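Local coordinates for protein haloacid dehalogenase-like hydrolase (Salmonella enterica subsp. enterica serovar Typhi, PDB 4EZE) that probably hydrolyses O-phosphoserine to serine and phosphate, the last step of serine biosynthesis, as a magnesium-dependent phosphatase of the HAD superfamily, at residues Gly183-Lys194 with Phe306-Glu314. Residues are numbered along the deposited sequence; the frame is centred on the assembly and turned at random.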
# COMPACT_ATOMS: atom_id res chain seq x y z
N GLY A 183 -0.29 10.20 -6.39
CA GLY A 183 -1.75 10.12 -6.29
C GLY A 183 -2.27 10.36 -4.87
O GLY A 183 -3.49 10.51 -4.65
N LEU A 184 -1.35 10.37 -3.91
CA LEU A 184 -1.73 10.48 -2.50
C LEU A 184 -2.19 11.89 -2.15
O LEU A 184 -3.15 12.05 -1.40
CB LEU A 184 -0.58 10.02 -1.60
CG LEU A 184 -0.43 8.49 -1.62
CD1 LEU A 184 0.92 8.03 -1.09
CD2 LEU A 184 -1.53 7.89 -0.78
N LEU A 185 -1.55 12.90 -2.74
CA LEU A 185 -2.01 14.27 -2.53
C LEU A 185 -3.42 14.37 -3.03
O LEU A 185 -4.29 14.88 -2.34
CB LEU A 185 -1.14 15.29 -3.27
CG LEU A 185 0.30 15.42 -2.77
CD1 LEU A 185 1.06 16.38 -3.68
CD2 LEU A 185 0.36 15.87 -1.31
N THR A 186 -3.67 13.87 -4.23
CA THR A 186 -5.05 13.91 -4.71
C THR A 186 -6.01 13.10 -3.83
O THR A 186 -7.10 13.57 -3.51
CB THR A 186 -5.19 13.39 -6.15
OG1 THR A 186 -4.46 14.25 -7.03
CG2 THR A 186 -6.69 13.37 -6.54
N ILE A 187 -5.62 11.90 -3.43
CA ILE A 187 -6.63 10.99 -2.86
C ILE A 187 -6.86 11.16 -1.35
O ILE A 187 -7.94 10.85 -0.83
CB ILE A 187 -6.37 9.50 -3.23
CG1 ILE A 187 -7.68 8.71 -3.18
CG2 ILE A 187 -5.31 8.88 -2.32
CD1 ILE A 187 -8.72 9.26 -4.15
N LEU A 188 -5.86 11.68 -0.65
CA LEU A 188 -5.91 11.79 0.82
C LEU A 188 -7.07 12.63 1.39
O LEU A 188 -7.68 12.27 2.39
CB LEU A 188 -4.60 12.36 1.34
CG LEU A 188 -3.48 11.34 1.38
CD1 LEU A 188 -2.20 12.06 1.79
CD2 LEU A 188 -3.88 10.23 2.34
N PRO A 189 -7.33 13.77 0.78
CA PRO A 189 -8.43 14.66 1.15
C PRO A 189 -9.77 13.98 0.87
O PRO A 189 -10.75 14.21 1.57
CB PRO A 189 -8.25 15.87 0.21
CG PRO A 189 -6.86 15.77 -0.34
CD PRO A 189 -6.46 14.33 -0.28
N VAL A 190 -9.80 13.14 -0.14
CA VAL A 190 -11.01 12.42 -0.50
C VAL A 190 -11.29 11.30 0.51
O VAL A 190 -12.44 11.04 0.89
CB VAL A 190 -10.85 11.85 -1.90
CG1 VAL A 190 -12.07 11.05 -2.30
CG2 VAL A 190 -10.54 12.99 -2.86
N ILE A 191 -10.22 10.64 0.95
CA ILE A 191 -10.34 9.59 1.96
C ILE A 191 -11.01 10.16 3.20
O ILE A 191 -11.91 9.55 3.80
CB ILE A 191 -8.94 9.09 2.35
CG1 ILE A 191 -8.13 8.75 1.09
CG2 ILE A 191 -9.02 7.92 3.33
CD1 ILE A 191 -7.71 7.31 1.00
N LYS A 192 -10.54 11.34 3.58
CA LYS A 192 -11.07 12.06 4.72
C LYS A 192 -12.53 12.44 4.45
O LYS A 192 -13.39 12.19 5.29
CB LYS A 192 -10.21 13.30 4.99
CG LYS A 192 -10.52 14.01 6.29
CD LYS A 192 -10.34 15.51 6.14
CE LYS A 192 -9.03 15.96 6.76
NZ LYS A 192 -9.08 15.78 8.23
N ALA A 193 -12.82 13.01 3.28
CA ALA A 193 -14.19 13.42 2.93
C ALA A 193 -15.13 12.24 2.98
O ALA A 193 -16.34 12.44 3.06
CB ALA A 193 -14.27 14.08 1.56
N LYS A 194 -14.59 11.03 2.90
CA LYS A 194 -15.44 9.84 2.82
C LYS A 194 -15.54 9.18 4.17
O LYS A 194 -16.10 8.07 4.32
CB LYS A 194 -14.91 8.85 1.78
CG LYS A 194 -15.01 9.37 0.36
CD LYS A 194 -16.45 9.66 -0.07
CE LYS A 194 -17.22 8.39 -0.39
NZ LYS A 194 -18.35 8.59 -1.34
N PHE A 306 -2.12 6.21 -6.45
CA PHE A 306 -3.10 5.97 -5.41
C PHE A 306 -4.42 6.73 -5.67
O PHE A 306 -5.41 6.57 -4.93
CB PHE A 306 -2.53 6.38 -4.06
CG PHE A 306 -1.65 5.35 -3.43
CD1 PHE A 306 -2.19 4.19 -2.91
CD2 PHE A 306 -0.29 5.54 -3.34
CE1 PHE A 306 -1.38 3.23 -2.32
CE2 PHE A 306 0.53 4.61 -2.73
CZ PHE A 306 -0.02 3.44 -2.21
N GLU A 307 -4.47 7.57 -6.70
CA GLU A 307 -5.77 8.17 -7.05
C GLU A 307 -6.78 7.04 -7.21
O GLU A 307 -7.96 7.20 -6.87
CB GLU A 307 -5.68 9.05 -8.29
CG GLU A 307 -5.47 8.30 -9.61
CD GLU A 307 -4.02 7.91 -9.83
OE1 GLU A 307 -3.22 8.12 -8.89
OE2 GLU A 307 -3.67 7.41 -10.94
N LEU A 308 -6.31 5.88 -7.69
CA LEU A 308 -7.20 4.72 -7.95
C LEU A 308 -7.93 4.17 -6.72
O LEU A 308 -8.92 3.47 -6.86
CB LEU A 308 -6.47 3.57 -8.65
CG LEU A 308 -5.82 3.74 -10.04
CD1 LEU A 308 -5.61 2.37 -10.68
CD2 LEU A 308 -6.66 4.60 -10.96
N LEU A 309 -7.46 4.46 -5.51
CA LEU A 309 -8.23 4.03 -4.33
C LEU A 309 -9.67 4.57 -4.38
O LEU A 309 -10.58 4.05 -3.73
CB LEU A 309 -7.56 4.47 -3.05
CG LEU A 309 -6.19 3.88 -2.75
CD1 LEU A 309 -5.66 4.53 -1.50
CD2 LEU A 309 -6.33 2.39 -2.53
N LEU A 310 -9.91 5.61 -5.16
CA LEU A 310 -11.30 6.03 -5.31
C LEU A 310 -12.25 4.86 -5.56
O LEU A 310 -13.32 4.78 -4.94
CB LEU A 310 -11.45 7.03 -6.45
CG LEU A 310 -12.83 7.70 -6.39
CD1 LEU A 310 -12.90 8.56 -5.14
CD2 LEU A 310 -13.07 8.53 -7.62
N PHE A 311 -11.88 3.95 -6.47
CA PHE A 311 -12.76 2.84 -6.86
C PHE A 311 -13.14 1.91 -5.73
O PHE A 311 -14.05 1.09 -5.86
CB PHE A 311 -12.19 2.06 -8.05
CG PHE A 311 -12.09 2.90 -9.27
CD1 PHE A 311 -10.89 3.54 -9.58
CD2 PHE A 311 -13.21 3.15 -10.05
CE1 PHE A 311 -10.79 4.36 -10.69
CE2 PHE A 311 -13.13 3.98 -11.16
CZ PHE A 311 -11.92 4.58 -11.49
N LEU A 312 -12.45 2.03 -4.61
CA LEU A 312 -12.74 1.13 -3.54
C LEU A 312 -13.45 1.87 -2.40
O LEU A 312 -13.73 1.27 -1.37
CB LEU A 312 -11.45 0.51 -3.02
CG LEU A 312 -10.55 -0.20 -4.04
CD1 LEU A 312 -9.18 -0.37 -3.41
CD2 LEU A 312 -11.08 -1.55 -4.46
N ILE A 313 -13.73 3.15 -2.56
CA ILE A 313 -14.40 3.87 -1.47
C ILE A 313 -15.57 4.74 -1.91
O ILE A 313 -16.37 5.15 -1.08
CB ILE A 313 -13.41 4.71 -0.64
CG1 ILE A 313 -12.85 5.85 -1.47
CG2 ILE A 313 -12.29 3.82 -0.12
CD1 ILE A 313 -12.01 6.79 -0.63
N GLU A 314 -15.66 5.02 -3.21
CA GLU A 314 -16.77 5.80 -3.79
C GLU A 314 -17.75 4.85 -4.48
O GLU A 314 -17.37 4.10 -5.37
CB GLU A 314 -16.25 6.83 -4.79
CG GLU A 314 -17.34 7.62 -5.50
CD GLU A 314 -18.44 8.08 -4.54
OE1 GLU A 314 -18.15 8.90 -3.64
OE2 GLU A 314 -19.59 7.63 -4.66
O HOH W 1 -19.92 6.35 -1.73
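Leu184 lies alongside Phe306, both side chains pointing the same way, and its CG, CD1 and CD2 all touch the CG-CD2-CE2 side of the ring, with Leu184 CG 3.4 Å from Phe306 CD2. One step back, Gly183 at the N-cap lets the backbones close in, its CA 3.9 Å from Phe306 N; its positive phi of 99° suits glycine. One turn on, Ile187 reaches into the middle of the 306-314 segment. CG1, roughly anti to the backbone N (chi1 -155°), carries the branch toward that segment, and CD1 comes 3.5 Å from Glu307 O and touches Leu310, while CG1 packs on Leu309 CB. Val190 CG1 then meets Leu310 CD1 at 3.9 Å, the two side chains crossing nearly at right angles. At the far end the contact turns polar: Lys194 NZ, its chain bent at chi2 and chi3, forms a salt bridge with Glu314 OE1, modelled so short that its length is doubtful, and a water joins NZ to Glu314 OE2. The helix 184-193 and the segment after strand 299-301 thus pack together beside the parallel sheet of the HAD core: Leu184 and Leu309 touch Phe113 of strand 110-113, and Phe306 stacks on Trp287 of strand 283-287.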